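Local structure of major allergen Alt a 1 (Alternaria alternata, 3V0R) at residues A[17-22]-A[35-40]; A[92-97]-A[126-131]; A[100-105]-A[114-119]. The protein is of incompletely known function but may bind the thaumatin-like proteins of host plants and inhibit their beta-glucanase activity. All blocks are in the same frame, centred on the assembly; numbering follows the deposited sequence. Where two conformers were deposited one is given.

Interaction 1. Residues A[17-22]-A[35-40]. With 0FU (2,5,6-triaminopyrimidin-4-ol), chain M; 0FU (2,5,6-triaminopyrimidin-4-ol), chain K; SO4 (sulfate ion), chain B.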
loop_
_atom_site.group_PDB
_atom_site.type_symbol
_atom_site.label_atom_id
_atom_site.label_comp_id
_atom_site.label_asym_id
_atom_site.label_seq_id
_atom_site.Cartn_x
_atom_site.Cartn_y
_atom_site.Cartn_z
ATOM N N LYS A 17 8.974 -18.455 9.961
ATOM C CA LYS A 17 8.385 -19.391 9.000
ATOM C C LYS A 17 8.107 -18.630 7.737
ATOM O O LYS A 17 7.581 -17.501 7.809
ATOM C CB LYS A 17 7.057 -19.872 9.572
ATOM C CG LYS A 17 6.339 -20.872 8.680
ATOM C CD LYS A 17 5.066 -21.371 9.383
ATOM C CE LYS A 17 3.904 -20.464 9.007
ATOM N NZ LYS A 17 2.584 -20.983 9.520
ATOM N N ILE A 18 8.445 -19.230 6.590
ATOM C CA ILE A 18 8.219 -18.668 5.289
ATOM C C ILE A 18 7.158 -19.563 4.645
ATOM O O ILE A 18 7.223 -20.791 4.664
ATOM C CB ILE A 18 9.463 -18.628 4.379
ATOM C CG1 ILE A 18 10.646 -18.027 5.122
ATOM C CG2 ILE A 18 9.112 -17.915 3.046
ATOM C CD1 ILE A 18 10.570 -16.527 5.403
ATOM N N SER A 19 6.137 -18.943 4.112
ATOM C CA SER A 19 5.017 -19.674 3.512
ATOM C C SER A 19 4.365 -18.845 2.384
ATOM O O SER A 19 4.644 -17.640 2.191
ATOM C CB SER A 19 3.925 -20.019 4.553
ATOM O OG SER A 19 3.419 -18.826 5.116
ATOM N N GLU A 20 3.479 -19.517 1.656
ATOM C CA GLU A 20 2.734 -18.873 0.525
ATOM C C GLU A 20 3.618 -18.122 -0.485
ATOM O O GLU A 20 3.352 -17.013 -0.973
ATOM C CB GLU A 20 1.520 -18.073 1.058
ATOM C CG GLU A 20 0.707 -18.619 2.277
ATOM C CD GLU A 20 0.399 -20.178 2.440
ATOM O OE1 GLU A 20 0.462 -20.513 3.619
ATOM O OE2 GLU A 20 0.020 -21.061 1.541
ATOM N N PHE A 21 4.710 -18.768 -0.857
ATOM C CA PHE A 21 5.527 -18.257 -1.934
ATOM C C PHE A 21 4.683 -18.164 -3.190
ATOM O O PHE A 21 3.891 -19.051 -3.483
ATOM C CB PHE A 21 6.698 -19.230 -2.244
ATOM C CG PHE A 21 7.535 -18.816 -3.415
ATOM C CD1 PHE A 21 8.399 -17.794 -3.315
ATOM C CD2 PHE A 21 7.370 -19.413 -4.624
ATOM C CE1 PHE A 21 9.211 -17.429 -4.385
ATOM C CE2 PHE A 21 8.127 -19.057 -5.737
ATOM C CZ PHE A 21 9.049 -18.038 -5.614
ATOM N N TYR A 22 4.834 -17.061 -3.918
ATOM C CA TYR A 22 4.223 -16.875 -5.239
ATOM C C TYR A 22 5.261 -16.274 -6.137
ATOM O O TYR A 22 6.119 -15.560 -5.694
ATOM C CB TYR A 22 3.004 -15.925 -5.170
ATOM C CG TYR A 22 2.260 -15.637 -6.488
ATOM C CD1 TYR A 22 1.074 -16.336 -6.841
ATOM C CD2 TYR A 22 2.671 -14.619 -7.347
ATOM C CE1 TYR A 22 0.367 -16.035 -8.010
ATOM C CE2 TYR A 22 1.979 -14.345 -8.538
ATOM C CZ TYR A 22 0.851 -15.057 -8.875
ATOM O OH TYR A 22 0.139 -14.718 -10.014
ATOM N N GLY A 35 6.809 -13.027 -4.196
ATOM C CA GLY A 35 6.446 -12.757 -2.835
ATOM C C GLY A 35 6.272 -13.963 -1.949
ATOM O O GLY A 35 6.171 -15.089 -2.421
ATOM N N PHE A 36 6.190 -13.703 -0.639
ATOM C CA PHE A 36 6.044 -14.768 0.343
ATOM C C PHE A 36 5.686 -14.162 1.678
ATOM O O PHE A 36 5.797 -12.965 1.853
ATOM C CB PHE A 36 7.343 -15.611 0.458
ATOM C CG PHE A 36 8.552 -14.788 0.653
ATOM C CD1 PHE A 36 9.292 -14.340 -0.452
ATOM C CD2 PHE A 36 8.979 -14.431 1.946
ATOM C CE1 PHE A 36 10.394 -13.531 -0.270
ATOM C CE2 PHE A 36 10.100 -13.609 2.119
ATOM C CZ PHE A 36 10.798 -13.168 1.015
ATOM N N ASN A 37 5.136 -14.955 2.568
ATOM C CA ASN A 37 4.727 -14.500 3.903
ATOM C C ASN A 37 5.818 -14.868 4.883
ATOM O O ASN A 37 6.458 -15.962 4.747
ATOM C CB ASN A 37 3.427 -15.186 4.333
ATOM C CG ASN A 37 2.198 -14.694 3.553
ATOM O OD1 ASN A 37 2.216 -13.584 2.943
ATOM N ND2 ASN A 37 1.085 -15.484 3.618
ATOM N N ILE A 38 6.063 -14.003 5.845
ATOM C CA ILE A 38 7.057 -14.246 6.915
ATOM C C ILE A 38 6.368 -14.121 8.262
ATOM O O ILE A 38 5.663 -13.102 8.513
ATOM C CB ILE A 38 8.143 -13.209 6.880
ATOM C CG1 ILE A 38 8.870 -13.220 5.531
ATOM C CG2 ILE A 38 9.115 -13.378 8.072
ATOM C CD1 ILE A 38 10.038 -12.250 5.512
ATOM N N LYS A 39 6.521 -15.104 9.117
ATOM C CA LYS A 39 5.859 -15.114 10.426
ATOM C C LYS A 39 6.789 -15.516 11.545
ATOM O O LYS A 39 7.543 -16.491 11.405
ATOM C CB LYS A 39 4.657 -16.068 10.370
ATOM C CG LYS A 39 3.726 -15.974 11.554
ATOM C CD LYS A 39 2.557 -16.941 11.495
ATOM C CE LYS A 39 1.432 -16.489 12.427
ATOM N NZ LYS A 39 1.898 -16.293 13.822
ATOM N N ALA A 40 6.756 -14.812 12.656
ATOM C CA ALA A 40 7.504 -15.228 13.836
ATOM C C ALA A 40 6.983 -16.546 14.345
ATOM O O ALA A 40 5.800 -16.866 14.142
ATOM C CB ALA A 40 7.424 -14.182 14.958
HETATM C C4 0FU M . 2.162 -9.912 -2.631
HETATM N N3 0FU M . 2.748 -10.136 -3.813
HETATM C C2 0FU M . 3.209 -11.368 -4.114
HETATM N NAA 0FU M . 3.785 -11.519 -5.325
HETATM N N1 0FU M . 3.082 -12.418 -3.249
HETATM C C6 0FU M . 2.506 -12.232 -2.053
HETATM N NAB 0FU M . 2.390 -13.234 -1.171
HETATM C C5 0FU M . 2.027 -10.952 -1.741
HETATM N NAC 0FU M . 1.445 -10.655 -0.579
HETATM O O4 0FU M . 1.660 -8.707 -2.257
HETATM C C4 0FU K . -0.452 -10.890 -3.882
HETATM N N3 0FU K . -0.766 -11.386 -2.662
HETATM C C2 0FU K . -0.807 -12.733 -2.489
HETATM N NAA 0FU K . -1.134 -13.217 -1.279
HETATM N N1 0FU K . -0.517 -13.596 -3.496
HETATM C C6 0FU K . -0.239 -13.118 -4.718
HETATM N NAB 0FU K . 0.025 -13.841 -5.821
HETATM C C5 0FU K . -0.192 -11.779 -4.902
HETATM N NAC 0FU K . 0.115 -11.343 -6.111
HETATM O O4 0FU K . -0.371 -9.544 -4.202
HETATM S S SO4 B . -0.621 -18.974 9.137
HETATM O O1 SO4 B . 0.753 -18.714 8.585
HETATM O O2 SO4 B . -0.743 -20.440 9.391
HETATM O O3 SO4 B . -0.785 -18.200 10.408
HETATM O O4 SO4 B . -1.739 -18.605 8.217
HETATM O O HOH W 1 2.250 -14.752 -0.043
#
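Gly-35 and Tyr-22 exchange two backbone hydrogen bonds as an antiparallel pair, and a triaminopyrimidinol packs directly on the backbone of the glycine, its N1 3.4 Å from Gly-35 CA. At Phe-36 the register slips by one residue: Glu-20 and Phe-21 together face it in a beta bulge, and Glu-20 takes left-handed backbone angles (phi 50°, psi 45°). The Phe-36 ring also meets Ile-18, whose CG2 packs against Phe-36 CD2 at 3.7 Å. Beyond the bulge Asn-37 pairs with Ser-19, its N reaching Ser-19 O at 2.8 Å. Its ND2 lies beside Glu-20 CG, while OD1 bonds Thr-49. Ile-38 runs alongside Ile-18, pointing the same way, with CG1 3.7 Å from Ile-18 CD1. Lys-39 closes the ladder opposite Lys-17, whose chain, bent at chi3 (90°), brings NZ to sulfate O1 at 3.1 Å; NZ also bonds Asn-109 of the second subunit. Ile-18, Phe-36 and Ile-38 share one face and Lys-17, Asn-37 and Lys-39 the other. This is a bulged antiparallel hairpin of the Alt a 1 beta-barrel, with one end forming part of a ligand pocket beside the second subunit.

Interaction 2. Residues A[92-97]-A[126-131]. With 0FU (2,5,6-triaminopyrimidin-4-ol), chain J; 8AC (8-aminooctanoic acid), chain L.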
loop_
_atom_site.group_PDB
_atom_site.type_symbol
_atom_site.label_atom_id
_atom_site.label_comp_id
_atom_site.label_asym_id
_atom_site.label_seq_id
_atom_site.Cartn_x
_atom_site.Cartn_y
_atom_site.Cartn_z
ATOM N N ILE A 92 25.183 -4.369 14.034
ATOM C CA ILE A 92 24.568 -5.685 14.005
ATOM C C ILE A 92 23.659 -5.795 12.811
ATOM O O ILE A 92 22.718 -5.014 12.675
ATOM C CB ILE A 92 23.715 -5.937 15.264
ATOM C CG1 ILE A 92 24.587 -5.857 16.537
ATOM C CG2 ILE A 92 23.035 -7.295 15.204
ATOM C CD1 ILE A 92 23.746 -5.894 17.838
ATOM N N THR A 93 23.941 -6.779 11.967
ATOM C CA THR A 93 23.112 -7.140 10.853
ATOM C C THR A 93 22.906 -8.632 10.906
ATOM O O THR A 93 23.871 -9.379 11.127
ATOM C CB THR A 93 23.807 -6.765 9.512
ATOM O OG1 THR A 93 23.856 -5.331 9.383
ATOM C CG2 THR A 93 23.041 -7.306 8.312
ATOM N N TYR A 94 21.669 -9.088 10.708
ATOM C CA TYR A 94 21.370 -10.516 10.601
ATOM C C TYR A 94 21.125 -10.854 9.177
ATOM O O TYR A 94 20.613 -10.026 8.433
ATOM C CB TYR A 94 20.108 -10.879 11.365
ATOM C CG TYR A 94 20.091 -10.587 12.825
ATOM C CD1 TYR A 94 21.216 -10.748 13.587
ATOM C CD2 TYR A 94 18.920 -10.209 13.465
ATOM C CE1 TYR A 94 21.206 -10.437 14.953
ATOM C CE2 TYR A 94 18.898 -9.918 14.854
ATOM C CZ TYR A 94 20.036 -10.055 15.563
ATOM O OH TYR A 94 20.051 -9.801 16.921
ATOM N N VAL A 95 21.510 -12.061 8.760
ATOM C CA VAL A 95 21.153 -12.628 7.485
ATOM C C VAL A 95 20.574 -13.988 7.685
ATOM O O VAL A 95 20.707 -14.568 8.774
ATOM C CB VAL A 95 22.288 -12.682 6.446
ATOM C CG1 VAL A 95 22.800 -11.300 6.109
ATOM C CG2 VAL A 95 23.444 -13.564 6.946
ATOM N N ALA A 96 19.817 -14.497 6.697
ATOM C CA ALA A 96 19.226 -15.787 6.820
ATOM C C ALA A 96 18.947 -16.346 5.440
ATOM O O ALA A 96 18.617 -15.565 4.528
ATOM C CB ALA A 96 17.887 -15.770 7.612
ATOM N N THR A 97 18.993 -17.667 5.305
ATOM C CA THR A 97 18.735 -18.249 3.999
ATOM C C THR A 97 17.816 -19.419 4.055
ATOM O O THR A 97 17.706 -20.097 5.055
ATOM C CB THR A 97 20.052 -18.696 3.246
ATOM O OG1 THR A 97 20.669 -19.800 3.935
ATOM C CG2 THR A 97 21.058 -17.530 3.036
ATOM N N LEU A 126 17.952 -16.473 11.622
ATOM C CA LEU A 126 18.693 -15.236 11.533
ATOM C C LEU A 126 19.979 -15.305 12.348
ATOM O O LEU A 126 19.953 -15.556 13.548
ATOM C CB LEU A 126 17.803 -14.057 11.967
ATOM C CG LEU A 126 16.585 -13.760 11.113
ATOM C CD1 LEU A 126 15.559 -13.042 11.975
ATOM C CD2 LEU A 126 17.013 -12.879 9.942
ATOM N N VAL A 127 21.118 -15.009 11.718
ATOM C CA VAL A 127 22.442 -15.112 12.316
ATOM C C VAL A 127 23.263 -13.858 12.002
ATOM O O VAL A 127 23.162 -13.279 10.910
ATOM C CB VAL A 127 23.181 -16.382 11.831
ATOM C CG1 VAL A 127 24.524 -16.539 12.554
ATOM C CG2 VAL A 127 22.314 -17.652 12.023
ATOM N N THR A 128 24.079 -13.440 12.986
ATOM C CA THR A 128 24.748 -12.179 12.938
ATOM C C THR A 128 25.950 -12.238 11.942
ATOM O O THR A 128 26.768 -13.180 12.004
ATOM C CB THR A 128 25.269 -11.839 14.318
ATOM O OG1 THR A 128 24.230 -11.908 15.297
ATOM C CG2 THR A 128 25.906 -10.409 14.322
ATOM N N LEU A 129 26.051 -11.267 11.064
ATOM C CA LEU A 129 27.223 -11.119 10.192
ATOM C C LEU A 129 28.395 -10.543 10.926
ATOM O O LEU A 129 28.265 -9.533 11.645
ATOM C CB LEU A 129 26.908 -10.145 9.103
ATOM C CG LEU A 129 26.378 -10.673 7.815
ATOM C CD1 LEU A 129 26.276 -9.420 6.843
ATOM C CD2 LEU A 129 27.319 -11.702 7.138
ATOM N N PRO A 130 29.553 -11.171 10.838
ATOM C CA PRO A 130 30.658 -10.581 11.577
ATOM C C PRO A 130 30.958 -9.162 11.120
ATOM O O PRO A 130 30.908 -8.867 9.914
ATOM C CB PRO A 130 31.778 -11.533 11.305
ATOM C CG PRO A 130 31.042 -12.853 11.337
ATOM C CD PRO A 130 29.776 -12.584 10.557
ATOM N N LYS A 131 31.277 -8.299 12.102
ATOM C CA LYS A 131 31.543 -6.879 11.863
ATOM C C LYS A 131 33.072 -6.777 11.865
ATOM O O LYS A 131 33.693 -6.870 12.937
ATOM C CB LYS A 131 30.891 -5.976 12.948
HETATM C C4 0FU J . 15.538 -7.518 20.122
HETATM N N3 0FU J . 16.189 -7.902 21.252
HETATM C C2 0FU J . 17.443 -8.431 21.221
HETATM N NAA 0FU J . 18.029 -8.790 22.373
HETATM N N1 0FU J . 18.109 -8.598 20.058
HETATM C C6 0FU J . 17.502 -8.231 18.892
HETATM N NAB 0FU J . 18.135 -8.388 17.753
HETATM C C5 0FU J . 16.190 -7.677 18.887
HETATM N NAC 0FU J . 15.551 -7.292 17.753
HETATM O O4 0FU J . 14.264 -6.989 20.123
HETATM N NAA 8AC L . 15.256 -11.664 24.595
HETATM O OAB 8AC L . 15.467 -10.525 14.453
HETATM O OAC 8AC L . 13.778 -9.249 14.767
HETATM C CAD 8AC L . 14.734 -11.048 23.367
HETATM C CAE 8AC L . 14.787 -12.070 22.253
HETATM C CAF 8AC L . 13.762 -11.791 21.171
HETATM C CAG 8AC L . 14.501 -11.156 19.985
HETATM C CAH 8AC L . 13.890 -11.537 18.686
HETATM C CAI 8AC L . 14.455 -10.613 17.567
HETATM C CAJ 8AC L . 14.117 -11.187 16.211
HETATM C CAK 8AC L . 14.475 -10.212 15.070
HETATM O O HOH W 2 26.801 -7.351 12.126
#
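Tyr-94 presents the edge of its ring to Thr-128, whose OG1 lies near the ring plane 3.4 Å from Tyr-94 CE1. Ligand atoms also meet the ring at its edge: a carboxylate oxygen of 8-aminooctanoic acid, OAB, is 3.5 Å from Tyr-94 CE2, and the amino group NAB of a triaminopyrimidinol is modelled only 2.5 Å from Tyr-94 OH, too short for its hydrogen bond to be taken at face value. The ring thus joins a ligand pocket to the open end, far from the connecting loop, of the beta hairpin formed by strands 93-106 and 114-128 of the Alt a 1 barrel. Within that hairpin Tyr-94 and Thr-128 form a non-hydrogen-bonded antiparallel pair, and Val-95 and Val-127 the hydrogen-bonded pair next to it, bonded in both directions. A further bond runs from Leu-129 N to Thr-93 O at 2.9 Å and is almost straight (171°).

Leu-126 spreads its two methyls between protein and ligand. CD2 packs on Ala-96 CB at 3.8 Å and also meets Tyr-94 CB, whereas CD1 turns to OAB of 8-aminooctanoic acid, a ligand also hydrogen-bonded by Gln-86 NE2. On the other side of the strands Leu-129 crosses Val-95 at about a right angle. With chi1 at -61°, Val-95 sets CG1 beside its own backbone N, and from there this methyl touches Leu-129 CG at 4.0 Å. Thr-93 CG2 lies alongside the same leucine. Past the direct bonds a water continues the link, accepting from Thr-93 N at 2.9 Å and donating to Leu-129 O at 2.7 Å.

Interaction 3. Residues A[100-105]-A[114-119]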
loop_
_atom_site.group_PDB
_atom_site.type_symbol
_atom_site.label_atom_id
_atom_site.label_comp_id
_atom_site.label_asym_id
_atom_site.label_seq_id
_atom_site.Cartn_x
_atom_site.Cartn_y
_atom_site.Cartn_z
ATOM N N LEU A 100 12.970 -22.205 -1.123
ATOM C CA LEU A 100 11.480 -22.120 -1.084
ATOM C C LEU A 100 10.960 -23.017 -2.209
ATOM O O LEU A 100 10.859 -22.611 -3.339
ATOM C CB LEU A 100 11.042 -20.687 -1.285
ATOM C CG LEU A 100 11.644 -19.610 -0.437
ATOM C CD1 LEU A 100 10.944 -18.284 -0.630
ATOM C CD2 LEU A 100 11.595 -19.960 1.075
ATOM N N PRO A 101 10.642 -24.278 -1.903
ATOM C CA PRO A 101 10.240 -25.202 -2.963
ATOM C C PRO A 101 8.933 -24.728 -3.558
ATOM O O PRO A 101 8.004 -24.286 -2.827
ATOM C CB PRO A 101 9.999 -26.512 -2.232
ATOM C CG PRO A 101 10.554 -26.353 -0.864
ATOM C CD PRO A 101 10.653 -24.916 -0.573
ATOM N N ASN A 102 8.869 -24.805 -4.874
ATOM C CA ASN A 102 7.667 -24.369 -5.548
ATOM C C ASN A 102 7.391 -25.117 -6.850
ATOM O O ASN A 102 8.279 -25.814 -7.370
ATOM C CB ASN A 102 7.788 -22.874 -5.763
ATOM C CG ASN A 102 8.910 -22.510 -6.706
ATOM O OD1 ASN A 102 8.709 -22.493 -7.896
ATOM N ND2 ASN A 102 10.111 -22.316 -6.185
ATOM N N TYR A 103 6.170 -25.011 -7.349
ATOM C CA TYR A 103 5.773 -25.636 -8.597
ATOM C C TYR A 103 5.230 -24.580 -9.547
ATOM O O TYR A 103 4.402 -23.730 -9.095
ATOM C CB TYR A 103 4.688 -26.669 -8.286
ATOM C CG TYR A 103 4.247 -27.408 -9.511
ATOM C CD1 TYR A 103 5.113 -28.285 -10.154
ATOM C CD2 TYR A 103 2.983 -27.214 -10.047
ATOM C CE1 TYR A 103 4.721 -28.967 -11.318
ATOM C CE2 TYR A 103 2.571 -27.890 -11.198
ATOM C CZ TYR A 103 3.449 -28.758 -11.820
ATOM O OH TYR A 103 3.038 -29.401 -12.967
ATOM N N CYS A 104 5.701 -24.558 -10.801
ATOM C CA CYS A 104 5.243 -23.619 -11.807
ATOM C C CYS A 104 4.330 -24.284 -12.807
ATOM O O CYS A 104 4.579 -25.419 -13.257
ATOM C CB CYS A 104 6.415 -22.969 -12.608
ATOM S SG CYS A 104 7.657 -22.175 -11.548
ATOM N N ARG A 105 3.282 -23.585 -13.209
ATOM C CA ARG A 105 2.370 -24.133 -14.240
ATOM C C ARG A 105 1.867 -22.961 -15.086
ATOM O O ARG A 105 1.855 -21.793 -14.613
ATOM C CB ARG A 105 1.215 -24.896 -13.546
ATOM C CG ARG A 105 0.050 -24.028 -13.110
ATOM C CD ARG A 105 -1.066 -24.800 -12.374
ATOM N NE ARG A 105 -2.073 -25.471 -13.255
ATOM C CZ ARG A 105 -2.348 -26.796 -13.334
ATOM N NH1 ARG A 105 -3.303 -27.200 -14.182
ATOM N NH2 ARG A 105 -1.697 -27.721 -12.589
ATOM N N PHE A 114 3.959 -18.354 -16.886
ATOM C CA PHE A 114 3.940 -19.367 -15.843
ATOM C C PHE A 114 3.772 -18.697 -14.508
ATOM O O PHE A 114 4.284 -17.598 -14.301
ATOM C CB PHE A 114 5.236 -20.180 -15.840
ATOM C CG PHE A 114 5.273 -21.181 -16.931
ATOM C CD1 PHE A 114 4.855 -22.486 -16.699
ATOM C CD2 PHE A 114 5.639 -20.811 -18.206
ATOM C CE1 PHE A 114 4.816 -23.404 -17.745
ATOM C CE2 PHE A 114 5.627 -21.730 -19.262
ATOM C CZ PHE A 114 5.210 -23.033 -19.019
ATOM N N VAL A 115 3.004 -19.337 -13.641
ATOM C CA VAL A 115 2.847 -18.883 -12.286
ATOM C C VAL A 115 3.337 -20.011 -11.368
ATOM O O VAL A 115 3.092 -21.194 -11.648
ATOM C CB VAL A 115 1.406 -18.424 -12.004
ATOM C CG1 VAL A 115 1.088 -17.155 -12.794
ATOM C CG2 VAL A 115 0.408 -19.522 -12.351
ATOM N N CYS A 116 4.075 -19.641 -10.310
ATOM C CA CYS A 116 4.728 -20.548 -9.399
ATOM C C CYS A 116 4.137 -20.355 -8.008
ATOM O O CYS A 116 3.880 -19.220 -7.610
ATOM C CB CYS A 116 6.264 -20.273 -9.347
ATOM S SG CYS A 116 6.941 -20.218 -11.029
ATOM N N GLN A 117 3.853 -21.422 -7.280
ATOM C CA GLN A 117 3.451 -21.266 -5.923
ATOM C C GLN A 117 4.144 -22.286 -5.007
ATOM O O GLN A 117 4.498 -23.396 -5.466
ATOM C CB GLN A 117 1.890 -21.306 -5.793
ATOM C CG GLN A 117 1.331 -22.643 -6.266
ATOM C CD GLN A 117 -0.238 -22.763 -6.328
ATOM O OE1 GLN A 117 -0.947 -21.964 -7.013
ATOM N NE2 GLN A 117 -0.784 -23.745 -5.547
ATOM N N GLY A 118 4.363 -21.868 -3.748
ATOM C CA GLY A 118 5.068 -22.685 -2.777
ATOM C C GLY A 118 4.308 -24.024 -2.582
ATOM O O GLY A 118 3.057 -24.073 -2.669
ATOM N N VAL A 119 5.072 -25.098 -2.423
ATOM C CA VAL A 119 4.522 -26.418 -2.103
ATOM C C VAL A 119 4.835 -26.863 -0.676
ATOM O O VAL A 119 4.313 -27.875 -0.219
ATOM C CB VAL A 119 4.939 -27.481 -3.118
ATOM C CG1 VAL A 119 4.420 -27.097 -4.492
ATOM C CG2 VAL A 119 6.444 -27.710 -3.132
#
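Strands 102-105 and 114-118 run antiparallel, their axes 4.5 Å apart at closest and their directions 158° apart, with Tyr-103 facing Gln-117 and Arg-105 facing Val-115 as hydrogen-bonded pairs. Between these lies the non-hydrogen-bonded pair Cys-104 and Cys-116, whose CA atoms come within 3.9 Å. Both cysteines place SG beside their own backbone N, with chi1 near -50°, and the sulfurs meet on one face of the sheet in a disulfide with chi3 of 101°. Asn-102 leans over the same neighbourhood: its OD1 is 3.6 Å from Cys-116 CB. Its ND2 donates a hydrogen bond to Leu-100 O at 3.0 Å, with that oxygen lying in the amide plane, a bond that helps set the turn of the amide, with a weak second one to Ser-80.

The disulfide staples together the two arms of a beta hairpin, strands 93-106 and 114-128, which are neighbours in the barrel sheet; the covalent link sits close to the loop that joins them. Nearer that loop Phe-114 brings its ring to the backbone of Arg-105, CD1 standing 3.4 Å from Arg-105 C, with Arg-105 N at the ring edge and in its plane. Toward the other end the ladder finishes with Val-119 N donating to Pro-101 O from above the carbonyl plane. The two methyls of Val-119 divide their contacts, CG1 resting on Tyr-103 CB at 3.8 Å and CG2 on Pro-101 CB. On the face away from the disulfide, Arg-105 packs on Gln-117 of the second subunit, and Gln-117 NE2 of this chain makes a weak hydrogen bond to Val-115 O of the second subunit.

How the interactions relate
Interactions 2 and 3 lie on the same two strands, 93-106 and 114-128, and interaction 3 is nested within the loop that interaction 2 closes; their centres are about 28 Å apart, on opposite sides of the chain's centre. Interaction 1 joins the sheet through strand 15-25, the neighbour of 114-128. It meets interaction 3 directly: Phe-21 O and Gly-118 N are 2.9 Å apart, a probable hydrogen bond, and Phe-21 CD1 packs on Leu-100 CD1 at 3.7 Å. Interactions 1 and 3 both touch the second subunit. Interactions 1 and 2, with centres about 19 Å apart, do not touch, and each contributes to a separate triaminopyrimidinol pocket.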